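Local coordinates for hypothetical 19.5 KDA protein IN emre-rus intergenic region (Escherichia coli, PDB 1FUX) that is of unknown function but belongs to the phosphatidylethanolamine-binding protein family, forms a homodimer in the periplasm and is homologous to a Raf kinase inhibitor protein, at residues L36-V41 / F48-Y53; T76-D81 / K89-A94; A104-A109 / Y120-W125. All blocks are in the same frame, centred on the assembly; numbering follows the deposited sequence.

Interaction 1: L36-V41 / F48-Y53; sequences LTWSGV and FAVTVY
Trp-38 points the edge of its indole at one face of the Phe-48 ring, joining the two layers of the beta fold of the phosphatidylethanolamine-binding protein family. Strand 36-39 belongs to a small antiparallel sheet and strand 48-53 to the large one; their axes pass 10.7 Å apart with N-to-C directions at 132°, so side chains alone bridge the gap. The aromatic pair is edge-to-face, with the five-membered ring of Trp-38 and the Phe-48 ring 4.2 Å apart between centroids and their planes inclined at 53°. The indole reaches the other sheet because CG sits between the backbone N and carbonyl carbon of Trp-38 (chi1 51°). Val-41, just beyond the strand, meets the same phenyl ring at its edge, where CG1 lies 3.6 Å from Phe-48 CZ. At the other end Leu-36 and Val-50 meet tip to tip, CD1 of Leu-36 being 3.7 Å from CG1 of Val-50. Leu-78 of the small sheet and Ile-71 of the large one add further apolar cover. The polar edge of the indole is directed into the aromatic face: Trp-38 NE1 stands 3.1 Å above the Phe-48 ring plane, over its centre.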
ATOM      1  N   LEU A  36     -17.135  -1.737 -16.645  1.00 15.51           N
ATOM      2  CA  LEU A  36     -16.511  -3.048 -16.838  1.00 14.09           C
ATOM      3  C   LEU A  36     -17.619  -4.104 -16.937  1.00 14.46           C
ATOM      4  O   LEU A  36     -18.567  -4.140 -16.154  1.00 13.77           O
ATOM      5  CB  LEU A  36     -15.621  -3.466 -15.632  1.00 14.86           C
ATOM      6  CG  LEU A  36     -14.431  -2.515 -15.382  1.00 15.40           C
ATOM      7  CD1 LEU A  36     -13.796  -2.713 -13.996  1.00 16.76           C
ATOM      8  CD2 LEU A  36     -13.351  -2.650 -16.448  1.00 13.59           C
ATOM      9  N   THR A  37     -17.486  -4.985 -17.937  1.00 14.94           N
ATOM     10  CA  THR A  37     -18.467  -6.065 -18.058  1.00 15.58           C
ATOM     11  C   THR A  37     -17.652  -7.398 -18.194  1.00 13.75           C
ATOM     12  O   THR A  37     -16.870  -7.448 -19.130  1.00 16.27           O
ATOM     13  CB  THR A  37     -19.299  -5.936 -19.353  1.00 19.10           C
ATOM     14  OG1 THR A  37     -19.858  -4.610 -19.403  1.00 20.87           O
ATOM     15  CG2 THR A  37     -20.422  -6.982 -19.394  1.00 16.57           C
ATOM     16  N   TRP A  38     -17.937  -8.304 -17.339  1.00 14.27           N
ATOM     17  CA  TRP A  38     -17.196  -9.576 -17.432  1.00 18.99           C
ATOM     18  C   TRP A  38     -18.067 -10.743 -17.866  1.00 19.24           C
ATOM     19  O   TRP A  38     -19.287 -10.791 -17.630  1.00 22.20           O
ATOM     20  CB  TRP A  38     -16.529  -9.821 -16.089  1.00 15.76           C
ATOM     21  CG  TRP A  38     -17.335  -9.736 -14.851  1.00 14.53           C
ATOM     22  CD1 TRP A  38     -17.940 -10.752 -14.191  1.00 15.12           C
ATOM     23  CD2 TRP A  38     -17.596  -8.560 -14.045  1.00 15.34           C
ATOM     24  NE1 TRP A  38     -18.539 -10.335 -13.038  1.00 16.17           N
ATOM     25  CE2 TRP A  38     -18.330  -8.961 -12.936  1.00 16.16           C
ATOM     26  CE3 TRP A  38     -17.243  -7.197 -14.178  1.00 16.60           C
ATOM     27  CZ2 TRP A  38     -18.783  -8.099 -11.917  1.00 16.35           C
ATOM     28  CZ3 TRP A  38     -17.689  -6.337 -13.166  1.00 14.53           C
ATOM     29  CH2 TRP A  38     -18.449  -6.769 -12.052  1.00 14.71           C
ATOM     30  N   SER A  39     -17.373 -11.757 -18.373  1.00 20.21           N
ATOM     31  CA  SER A  39     -18.061 -12.954 -18.858  1.00 21.58           C
ATOM     32  C   SER A  39     -17.152 -14.160 -18.694  1.00 24.11           C
ATOM     33  O   SER A  39     -15.987 -14.070 -18.268  1.00 21.57           O
ATOM     34  CB  SER A  39     -18.412 -12.777 -20.337  1.00 20.98           C
ATOM     35  OG  SER A  39     -17.190 -12.916 -21.095  1.00 22.46           O
ATOM     36  N   GLY A  40     -17.675 -15.332 -19.068  1.00 24.42           N
ATOM     37  CA  GLY A  40     -16.827 -16.527 -18.853  1.00 23.75           C
ATOM     38  C   GLY A  40     -16.802 -16.784 -17.361  1.00 24.58           C
ATOM     39  O   GLY A  40     -15.859 -17.436 -16.887  1.00 25.87           O
ATOM     40  N   VAL A  41     -17.783 -16.390 -16.554  1.00 24.64           N
ATOM     41  CA  VAL A  41     -17.639 -16.632 -15.138  1.00 26.91           C
ATOM     42  C   VAL A  41     -17.431 -18.130 -14.874  1.00 28.63           C
ATOM     43  O   VAL A  41     -18.168 -18.972 -15.349  1.00 24.68           O
ATOM     44  CB  VAL A  41     -18.563 -16.013 -14.118  1.00 28.08           C
ATOM     45  CG1 VAL A  41     -19.299 -14.800 -14.665  1.00 27.32           C
ATOM     46  CG2 VAL A  41     -19.428 -16.940 -13.314  1.00 28.99           C
ATOM     47  N   PHE A  48     -17.651 -11.386  -6.750  1.00 18.60           N
ATOM     48  CA  PHE A  48     -16.637 -10.788  -7.621  1.00 17.34           C
ATOM     49  C   PHE A  48     -15.936  -9.609  -6.910  1.00 16.02           C
ATOM     50  O   PHE A  48     -16.425  -9.126  -5.887  1.00 15.78           O
ATOM     51  CB  PHE A  48     -17.238 -10.238  -8.930  1.00 16.94           C
ATOM     52  CG  PHE A  48     -17.892 -11.299  -9.793  1.00 17.07           C
ATOM     53  CD1 PHE A  48     -19.273 -11.503  -9.697  1.00 19.22           C
ATOM     54  CD2 PHE A  48     -17.131 -12.046 -10.659  1.00 17.35           C
ATOM     55  CE1 PHE A  48     -19.849 -12.478 -10.528  1.00 18.95           C
ATOM     56  CE2 PHE A  48     -17.697 -13.038 -11.466  1.00 18.58           C
ATOM     57  CZ  PHE A  48     -19.078 -13.226 -11.393  1.00 17.95           C
ATOM     58  N   ALA A  49     -14.759  -9.279  -7.455  1.00 15.33           N
ATOM     59  CA  ALA A  49     -14.053  -8.116  -6.842  1.00 15.47           C
ATOM     60  C   ALA A  49     -13.402  -7.383  -7.981  1.00 14.14           C
ATOM     61  O   ALA A  49     -13.144  -7.977  -9.050  1.00 13.65           O
ATOM     62  CB  ALA A  49     -13.097  -8.625  -5.786  1.00 16.58           C
ATOM     63  N   VAL A  50     -13.159  -6.064  -7.839  1.00 12.70           N
ATOM     64  CA  VAL A  50     -12.446  -5.346  -8.891  1.00 12.84           C
ATOM     65  C   VAL A  50     -11.284  -4.580  -8.193  1.00 11.73           C
ATOM     66  O   VAL A  50     -11.575  -3.986  -7.159  1.00 12.55           O
ATOM     67  CB  VAL A  50     -13.312  -4.341  -9.674  1.00 13.83           C
ATOM     68  CG1 VAL A  50     -12.499  -3.460 -10.629  1.00 14.74           C
ATOM     69  CG2 VAL A  50     -14.288  -5.178 -10.528  1.00 13.52           C
ATOM     70  N   THR A  51     -10.090  -4.614  -8.761  1.00 12.95           N
ATOM     71  CA  THR A  51      -8.998  -3.837  -8.165  1.00 11.81           C
ATOM     72  C   THR A  51      -8.377  -3.034  -9.283  1.00 11.66           C
ATOM     73  O   THR A  51      -8.375  -3.406 -10.460  1.00 12.04           O
ATOM     74  CB  THR A  51      -7.878  -4.663  -7.470  1.00 13.15           C
ATOM     75  OG1 THR A  51      -7.339  -5.649  -8.359  1.00 14.24           O
ATOM     76  CG2 THR A  51      -8.393  -5.323  -6.187  1.00 13.17           C
ATOM     77  N   VAL A  52      -7.710  -1.888  -8.933  1.00 11.53           N
ATOM     78  CA  VAL A  52      -7.044  -1.053  -9.903  1.00 10.19           C
ATOM     79  C   VAL A  52      -5.690  -0.728  -9.235  1.00 10.67           C
ATOM     80  O   VAL A  52      -5.668  -0.194  -8.108  1.00 10.79           O
ATOM     81  CB  VAL A  52      -7.760   0.254 -10.267  1.00 10.46           C
ATOM     82  CG1 VAL A  52      -6.939   1.058 -11.263  1.00 10.30           C
ATOM     83  CG2 VAL A  52      -9.178  -0.082 -10.781  1.00  8.56           C
ATOM     84  N   TYR A  53      -4.634  -1.109  -9.924  1.00  9.21           N
ATOM     85  CA  TYR A  53      -3.288  -1.005  -9.348  1.00 11.69           C
ATOM     86  C   TYR A  53      -2.264  -0.519 -10.349  1.00 13.67           C
ATOM     87  O   TYR A  53      -2.355  -0.909 -11.518  1.00 14.16           O
ATOM     88  CB  TYR A  53      -2.861  -2.398  -8.868  1.00 11.62           C
ATOM     89  CG  TYR A  53      -1.507  -2.419  -8.130  1.00 10.30           C
ATOM     90  CD1 TYR A  53      -1.413  -2.015  -6.804  1.00 10.58           C
ATOM     91  CD2 TYR A  53      -0.418  -2.916  -8.764  1.00 10.68           C
ATOM     92  CE1 TYR A  53      -0.157  -2.058  -6.173  1.00 10.36           C
ATOM     93  CE2 TYR A  53       0.839  -3.027  -8.143  1.00 11.67           C
ATOM     94  CZ  TYR A  53       0.929  -2.558  -6.853  1.00 11.59           C
ATOM     95  OH  TYR A  53       2.174  -2.672  -6.201  1.00 13.13           O
TER

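Interaction 2: T76-D81 / K89-A94; sequences TYLPVD and KLPTGA
Lys-89 meets Asp-81 through a salt bridge, its NZ donating to OD2 of Asp-81 at 2.7 Å. With CG anti to the carbonyl carbon (chi1 -63°) and the chain extended beyond it, the lysine runs past the backbone of Asp-81 before its ammonium arrives at the carboxylate. CD of Lys-89 lies 3.6 Å from Asp-81 O on the way, and the two side chains are skewed against each other. The bond uses the anti lone pair of OD2, the one directed away from the other carboxylate oxygen. Arg-84 NH1 makes a second salt bridge to the same OD2, so two cations share one oxygen, which would probably favour the ionised carboxylate. The carbonyl of Lys-89 faces Pro-79, whose CG is 4.2 Å from Lys-89 O, a loose approach.

Leu-90 turns its CB away from segment 76-81, and its side chain touches Val-68 of strand 63-72. Pro-91 then brings its ring back toward the first segment: its CG lies 3.5 Å from Leu-78 CD2, tighter than usual for two carbons, with the side chains at about a right angle. Leu-78 also packs on Trp-66, so this end of the contact continues into the large sheet. From Pro-91 the chain reverses through Thr-92 and Gly-93 to Ala-94, whose N is bonded to Pro-91 O at 3.1 Å. The backbone angles of Gly-93 (phi 98°, psi -23°) require glycine, since a CB would jam against the carbonyl O of Thr-92. This is a type II beta turn, placed in the loop that leads from strand 77-78 to strand 95-96 of the family's beta fold.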
ATOM      1  N   THR A  76     -22.688  -8.973 -13.357  1.00 17.50           N
ATOM      2  CA  THR A  76     -21.604  -9.115 -14.321  1.00 18.00           C
ATOM      3  C   THR A  76     -21.215  -7.758 -14.906  1.00 16.08           C
ATOM      4  O   THR A  76     -20.563  -7.633 -15.925  1.00 17.40           O
ATOM      5  CB  THR A  76     -21.813 -10.131 -15.467  1.00 21.33           C
ATOM      6  OG1 THR A  76     -23.070  -9.863 -16.120  1.00 21.60           O
ATOM      7  CG2 THR A  76     -21.806 -11.561 -14.968  1.00 20.13           C
ATOM      8  N   TYR A  77     -21.501  -6.696 -14.102  1.00 15.29           N
ATOM      9  CA  TYR A  77     -21.247  -5.382 -14.657  1.00 14.55           C
ATOM     10  C   TYR A  77     -21.088  -4.302 -13.585  1.00 12.35           C
ATOM     11  O   TYR A  77     -21.893  -4.377 -12.707  1.00 15.24           O
ATOM     12  CB  TYR A  77     -22.601  -4.984 -15.306  1.00 15.87           C
ATOM     13  CG  TYR A  77     -22.645  -3.609 -15.922  1.00 17.00           C
ATOM     14  CD1 TYR A  77     -21.726  -3.288 -16.911  1.00 16.84           C
ATOM     15  CD2 TYR A  77     -23.582  -2.639 -15.542  1.00 15.85           C
ATOM     16  CE1 TYR A  77     -21.683  -2.069 -17.537  1.00 20.65           C
ATOM     17  CE2 TYR A  77     -23.577  -1.401 -16.171  1.00 18.50           C
ATOM     18  CZ  TYR A  77     -22.640  -1.131 -17.144  1.00 19.34           C
ATOM     19  OH  TYR A  77     -22.619   0.073 -17.806  1.00 24.70           O
ATOM     20  N   LEU A  78     -20.194  -3.402 -13.811  1.00 13.90           N
ATOM     21  CA  LEU A  78     -20.043  -2.196 -13.021  1.00 15.63           C
ATOM     22  C   LEU A  78     -20.276  -1.047 -13.996  1.00 14.23           C
ATOM     23  O   LEU A  78     -19.539  -0.818 -14.949  1.00 12.17           O
ATOM     24  CB  LEU A  78     -18.645  -2.050 -12.401  1.00 14.51           C
ATOM     25  CG  LEU A  78     -18.418  -2.946 -11.180  1.00 17.01           C
ATOM     26  CD1 LEU A  78     -17.101  -2.518 -10.489  1.00 17.84           C
ATOM     27  CD2 LEU A  78     -19.542  -2.924 -10.193  1.00 16.34           C
ATOM     28  N   PRO A  79     -21.213  -0.177 -13.641  1.00 15.11           N
ATOM     29  CA  PRO A  79     -21.453   0.991 -14.482  1.00 16.79           C
ATOM     30  C   PRO A  79     -20.405   2.063 -14.291  1.00 17.55           C
ATOM     31  O   PRO A  79     -19.668   2.036 -13.255  1.00 16.78           O
ATOM     32  CB  PRO A  79     -22.827   1.507 -14.010  1.00 16.92           C
ATOM     33  CG  PRO A  79     -22.967   1.007 -12.630  1.00 19.13           C
ATOM     34  CD  PRO A  79     -22.125  -0.269 -12.516  1.00 16.06           C
ATOM     35  N   VAL A  80     -20.358   2.999 -15.222  1.00 15.64           N
ATOM     36  CA  VAL A  80     -19.453   4.158 -15.086  1.00 15.29           C
ATOM     37  C   VAL A  80     -19.750   4.884 -13.756  1.00 13.86           C
ATOM     38  O   VAL A  80     -20.884   4.907 -13.299  1.00 12.04           O
ATOM     39  CB  VAL A  80     -19.630   5.204 -16.185  1.00 19.03           C
ATOM     40  CG1 VAL A  80     -18.862   6.500 -15.890  1.00 20.85           C
ATOM     41  CG2 VAL A  80     -19.133   4.692 -17.529  1.00 17.13           C
ATOM     42  N   ASP A  81     -18.632   5.257 -13.107  1.00 13.33           N
ATOM     43  CA  ASP A  81     -18.725   5.934 -11.812  1.00 13.35           C
ATOM     44  C   ASP A  81     -19.215   5.052 -10.695  1.00 12.32           C
ATOM     45  O   ASP A  81     -19.521   5.616  -9.619  1.00 13.87           O
ATOM     46  CB  ASP A  81     -19.578   7.230 -11.931  1.00 14.10           C
ATOM     47  CG  ASP A  81     -19.152   8.295 -10.959  1.00 17.02           C
ATOM     48  OD1 ASP A  81     -17.998   8.341 -10.457  1.00 15.15           O
ATOM     49  OD2 ASP A  81     -19.988   9.185 -10.686  1.00 17.96           O
ATOM     50  N   LYS A  89     -23.546   4.767  -6.532  1.00 14.66           N
ATOM     51  CA  LYS A  89     -23.624   3.973  -7.723  1.00 16.77           C
ATOM     52  C   LYS A  89     -23.038   2.577  -7.487  1.00 16.52           C
ATOM     53  O   LYS A  89     -22.797   1.883  -8.489  1.00 16.11           O
ATOM     54  CB  LYS A  89     -22.862   4.670  -8.867  1.00 18.46           C
ATOM     55  CG  LYS A  89     -23.483   6.024  -9.223  1.00 22.07           C
ATOM     56  CD  LYS A  89     -22.860   6.756 -10.395  1.00 25.90           C
ATOM     57  CE  LYS A  89     -23.370   8.173 -10.631  1.00 29.30           C
ATOM     58  NZ  LYS A  89     -22.539   9.024 -11.553  1.00 28.06           N
ATOM     59  N   LEU A  90     -22.772   2.207  -6.255  1.00 18.04           N
ATOM     60  CA  LEU A  90     -22.250   0.851  -6.024  1.00 23.62           C
ATOM     61  C   LEU A  90     -23.382  -0.185  -6.030  1.00 24.07           C
ATOM     62  O   LEU A  90     -24.403   0.058  -5.393  1.00 25.89           O
ATOM     63  CB  LEU A  90     -21.643   0.771  -4.652  1.00 24.11           C
ATOM     64  CG  LEU A  90     -20.248   0.554  -4.163  1.00 26.42           C
ATOM     65  CD1 LEU A  90     -20.303   0.035  -2.720  1.00 25.50           C
ATOM     66  CD2 LEU A  90     -19.395  -0.356  -5.008  1.00 23.87           C
ATOM     67  N   PRO A  91     -23.159  -1.340  -6.643  1.00 25.26           N
ATOM     68  CA  PRO A  91     -24.160  -2.402  -6.639  1.00 25.26           C
ATOM     69  C   PRO A  91     -24.405  -2.830  -5.209  1.00 25.23           C
ATOM     70  O   PRO A  91     -23.487  -2.854  -4.365  1.00 23.41           O
ATOM     71  CB  PRO A  91     -23.570  -3.491  -7.523  1.00 26.86           C
ATOM     72  CG  PRO A  91     -22.410  -2.898  -8.232  1.00 26.27           C
ATOM     73  CD  PRO A  91     -21.945  -1.715  -7.396  1.00 24.17           C
ATOM     74  N   THR A  92     -25.656  -3.119  -4.848  1.00 22.60           N
ATOM     75  CA  THR A  92     -25.992  -3.483  -3.482  1.00 23.82           C
ATOM     76  C   THR A  92     -25.226  -4.738  -3.087  1.00 24.32           C
ATOM     77  O   THR A  92     -25.035  -5.628  -3.898  1.00 25.77           O
ATOM     78  CB  THR A  92     -27.515  -3.650  -3.272  1.00 26.65           C
ATOM     79  OG1 THR A  92     -28.000  -4.848  -3.885  1.00 29.85           O
ATOM     80  CG2 THR A  92     -28.218  -2.511  -4.017  1.00 25.00           C
ATOM     81  N   GLY A  93     -24.706  -4.715  -1.884  1.00 21.35           N
ATOM     82  CA  GLY A  93     -23.903  -5.740  -1.284  1.00 22.52           C
ATOM     83  C   GLY A  93     -22.408  -5.464  -1.379  1.00 22.21           C
ATOM     84  O   GLY A  93     -21.668  -5.983  -0.533  1.00 24.75           O
ATOM     85  N   ALA A  94     -21.981  -4.649  -2.339  1.00 19.71           N
ATOM     86  CA  ALA A  94     -20.527  -4.497  -2.563  1.00 19.97           C
ATOM     87  C   ALA A  94     -20.015  -3.483  -1.581  1.00 19.24           C
ATOM     88  O   ALA A  94     -20.788  -2.752  -0.940  1.00 16.89           O
ATOM     89  CB  ALA A  94     -20.246  -4.213  -4.031  1.00 18.55           C
TER

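Interaction 3: A104-A109 / Y120-W125; sequences AGFGGA and YQFKVW
The end of loop 104-109 comes nearest the residue that leads into strand 121-125: the CA atoms of Ala-109 and Tyr-120 are 7.8 Å apart, those of Phe-106 and Phe-122 11.2 Å. Side chains therefore make the contact between this glycine-rich loop and the large antiparallel sheet. Ala-109 sets its methyl over one face of the Tyr-120 ring, a CH-pi contact with CB 3.9 Å from the centroid and 29° off the normal, displaced toward CZ of Tyr-120 (3.4 Å). His-65, its ND1 hydrogen-bonded to Gly-107 O, meets the tyrosine ring edge-to-face; it and Asp-54, which also touches Tyr-120, belong to motifs lining the anion-binding pocket in relatives, so the contact probably borders that pocket. A serine in place of Tyr-120 would probably leave the Ala-109 methyl without its aromatic face and His-65 without its ring partner. Phe-106 extends its ring toward the strand with CG anti to the backbone N (chi1 171°), and its CE1 comes 4.0 Å from Phe-122 CE2, the side chains at about a right angle. All four touching residues are buried and meet mainly through carbon, with no polar bond between the segments, so dispersion and CH-pi attraction carry the contact.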
ATOM      1  N   ALA A 104     -12.205   5.465   0.506  1.00 12.95           N
ATOM      2  CA  ALA A 104     -12.856   4.263   0.000  1.00 13.08           C
ATOM      3  C   ALA A 104     -13.665   4.583  -1.273  1.00 14.58           C
ATOM      4  O   ALA A 104     -14.833   4.923  -1.198  1.00 15.81           O
ATOM      5  CB  ALA A 104     -13.781   3.756   1.110  1.00 14.48           C
ATOM      6  N   GLY A 105     -13.047   4.415  -2.417  1.00 14.93           N
ATOM      7  CA  GLY A 105     -13.699   4.814  -3.688  1.00 14.26           C
ATOM      8  C   GLY A 105     -12.591   4.781  -4.724  1.00 12.58           C
ATOM      9  O   GLY A 105     -11.410   4.449  -4.423  1.00 12.89           O
ATOM     10  N   PHE A 106     -12.948   4.941  -5.972  1.00  8.35           N
ATOM     11  CA  PHE A 106     -12.013   4.962  -7.082  1.00  9.29           C
ATOM     12  C   PHE A 106     -11.286   6.285  -7.098  1.00 10.24           C
ATOM     13  O   PHE A 106     -11.851   7.350  -6.949  1.00 11.84           O
ATOM     14  CB  PHE A 106     -12.786   4.915  -8.432  1.00  8.89           C
ATOM     15  CG  PHE A 106     -11.927   5.144  -9.646  1.00 10.03           C
ATOM     16  CD1 PHE A 106     -11.177   4.056 -10.154  1.00  9.93           C
ATOM     17  CD2 PHE A 106     -11.871   6.374 -10.275  1.00  9.69           C
ATOM     18  CE1 PHE A 106     -10.424   4.217 -11.311  1.00  9.42           C
ATOM     19  CE2 PHE A 106     -11.120   6.534 -11.412  1.00 10.71           C
ATOM     20  CZ  PHE A 106     -10.399   5.455 -11.937  1.00 10.72           C
ATOM     21  N   GLY A 107      -9.967   6.191  -7.279  1.00 10.32           N
ATOM     22  CA  GLY A 107      -9.151   7.402  -7.458  1.00 10.77           C
ATOM     23  C   GLY A 107      -8.380   7.199  -8.768  1.00 10.85           C
ATOM     24  O   GLY A 107      -7.791   6.129  -8.984  1.00 11.71           O
ATOM     25  N   GLY A 108      -8.467   8.165  -9.696  1.00 11.62           N
ATOM     26  CA  GLY A 108      -7.888   7.967 -11.023  1.00 12.29           C
ATOM     27  C   GLY A 108      -6.388   8.124 -11.140  1.00 15.16           C
ATOM     28  O   GLY A 108      -5.674   8.131 -10.151  1.00 14.13           O
ATOM     29  N   ALA A 109      -5.899   8.137 -12.374  1.00 13.81           N
ATOM     30  CA  ALA A 109      -4.465   8.192 -12.596  1.00 14.55           C
ATOM     31  C   ALA A 109      -3.921   9.570 -12.230  1.00 16.29           C
ATOM     32  O   ALA A 109      -4.580  10.553 -12.523  1.00 15.91           O
ATOM     33  CB  ALA A 109      -4.194   7.877 -14.072  1.00 14.78           C
ATOM     34  N   TYR A 120      -2.011   1.017 -15.801  1.00 14.53           N
ATOM     35  CA  TYR A 120      -2.990   0.886 -14.735  1.00 14.06           C
ATOM     36  C   TYR A 120      -3.713  -0.443 -14.909  1.00 16.02           C
ATOM     37  O   TYR A 120      -4.382  -0.572 -15.959  1.00 17.13           O
ATOM     38  CB  TYR A 120      -4.007   2.065 -14.788  1.00 13.08           C
ATOM     39  CG  TYR A 120      -3.202   3.316 -14.525  1.00 13.62           C
ATOM     40  CD1 TYR A 120      -2.568   3.989 -15.554  1.00 12.78           C
ATOM     41  CD2 TYR A 120      -3.088   3.797 -13.209  1.00 13.56           C
ATOM     42  CE1 TYR A 120      -1.807   5.127 -15.308  1.00 14.46           C
ATOM     43  CE2 TYR A 120      -2.287   4.925 -12.949  1.00 12.97           C
ATOM     44  CZ  TYR A 120      -1.689   5.577 -14.002  1.00 14.95           C
ATOM     45  OH  TYR A 120      -0.886   6.686 -13.801  1.00 15.53           O
ATOM     46  N   GLN A 121      -3.489  -1.380 -14.014  1.00 13.44           N
ATOM     47  CA  GLN A 121      -4.114  -2.703 -14.160  1.00 15.45           C
ATOM     48  C   GLN A 121      -5.494  -2.692 -13.541  1.00 14.67           C
ATOM     49  O   GLN A 121      -5.686  -2.614 -12.318  1.00 12.44           O
ATOM     50  CB  GLN A 121      -3.260  -3.808 -13.522  1.00 19.45           C
ATOM     51  CG  GLN A 121      -1.785  -3.781 -13.817  1.00 25.86           C
ATOM     52  CD  GLN A 121      -0.748  -4.504 -13.015  1.00 29.34           C
ATOM     53  OE1 GLN A 121       0.302  -4.947 -13.550  1.00 34.21           O
ATOM     54  NE2 GLN A 121      -0.811  -4.725 -11.715  1.00 30.07           N
ATOM     55  N   PHE A 122      -6.514  -2.796 -14.411  1.00 13.66           N
ATOM     56  CA  PHE A 122      -7.914  -2.872 -13.998  1.00 12.27           C
ATOM     57  C   PHE A 122      -8.211  -4.371 -14.047  1.00 15.37           C
ATOM     58  O   PHE A 122      -8.257  -4.961 -15.137  1.00 16.48           O
ATOM     59  CB  PHE A 122      -8.880  -2.139 -14.941  1.00 14.23           C
ATOM     60  CG  PHE A 122      -8.862  -0.639 -14.798  1.00 12.87           C
ATOM     61  CD1 PHE A 122      -7.763   0.119 -15.214  1.00 14.70           C
ATOM     62  CD2 PHE A 122      -9.966  -0.030 -14.243  1.00 14.84           C
ATOM     63  CE1 PHE A 122      -7.800   1.506 -15.042  1.00 14.64           C
ATOM     64  CE2 PHE A 122     -10.007   1.351 -14.067  1.00 12.46           C
ATOM     65  CZ  PHE A 122      -8.914   2.092 -14.499  1.00 13.28           C
ATOM     66  N   LYS A 123      -8.447  -4.954 -12.885  1.00 15.37           N
ATOM     67  CA  LYS A 123      -8.585  -6.397 -12.803  1.00 17.08           C
ATOM     68  C   LYS A 123      -9.845  -6.855 -12.107  1.00 16.19           C
ATOM     69  O   LYS A 123     -10.253  -6.378 -11.051  1.00 15.56           O
ATOM     70  CB  LYS A 123      -7.339  -6.853 -11.990  1.00 15.74           C
ATOM     71  CG  LYS A 123      -7.229  -8.361 -11.686  1.00 20.38           C
ATOM     72  CD  LYS A 123      -5.722  -8.536 -11.392  1.00 22.29           C
ATOM     73  CE  LYS A 123      -5.362  -9.870 -10.783  1.00 27.37           C
ATOM     74  NZ  LYS A 123      -3.928  -9.826 -10.304  1.00 27.08           N
ATOM     75  N   VAL A 124     -10.581  -7.801 -12.757  1.00 14.47           N
ATOM     76  CA  VAL A 124     -11.741  -8.363 -12.121  1.00 14.39           C
ATOM     77  C   VAL A 124     -11.411  -9.762 -11.604  1.00 14.61           C
ATOM     78  O   VAL A 124     -10.739 -10.527 -12.303  1.00 16.36           O
ATOM     79  CB  VAL A 124     -12.926  -8.500 -13.151  1.00 17.42           C
ATOM     80  CG1 VAL A 124     -14.128  -8.921 -12.330  1.00 16.29           C
ATOM     81  CG2 VAL A 124     -13.107  -7.145 -13.820  1.00 18.84           C
ATOM     82  N   TRP A 125     -11.855 -10.116 -10.433  1.00 15.20           N
ATOM     83  CA  TRP A 125     -11.625 -11.351  -9.738  1.00 17.55           C
ATOM     84  C   TRP A 125     -12.914 -12.143  -9.511  1.00 16.97           C
ATOM     85  O   TRP A 125     -13.878 -11.578  -9.000  1.00 20.23           O
ATOM     86  CB  TRP A 125     -11.064 -11.147  -8.312  1.00 17.49           C
ATOM     87  CG  TRP A 125      -9.876 -10.235  -8.248  1.00 19.03           C
ATOM     88  CD1 TRP A 125      -9.831  -8.907  -8.590  1.00 17.21           C
ATOM     89  CD2 TRP A 125      -8.564 -10.557  -7.753  1.00 18.49           C
ATOM     90  NE1 TRP A 125      -8.562  -8.384  -8.397  1.00 16.36           N
ATOM     91  CE2 TRP A 125      -7.791  -9.373  -7.836  1.00 18.86           C
ATOM     92  CE3 TRP A 125      -8.013 -11.733  -7.236  1.00 17.93           C
ATOM     93  CZ2 TRP A 125      -6.463  -9.356  -7.417  1.00 20.29           C
ATOM     94  CZ3 TRP A 125      -6.686 -11.704  -6.843  1.00 19.56           C
ATOM     95  CH2 TRP A 125      -5.950 -10.530  -6.925  1.00 19.73           C
TER

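Interactions 1 and 3 are buried and rest on aromatic and aliphatic side chains, whereas the partly buried interaction 2 adds an ion pair with the exposed Lys-89 to a small apolar contact. Interactions 1 and 2 share the small sheet: strands 36-39 and 77-78 are neighbours, with Leu-36 O 2.9 Å from Leu-78 N in a probable hydrogen bond. Interactions 1 and 3 share the large sheet through strands 47-54 and 118-127, where Val-52 packs on Phe-122. Interaction 1 joins sheet to sheet; interaction 2 ties a short edge strand and the loop after it to a later loop, and interaction 3 sets a loop against the start of a large-sheet strand. Interactions 2 and 3 do not touch.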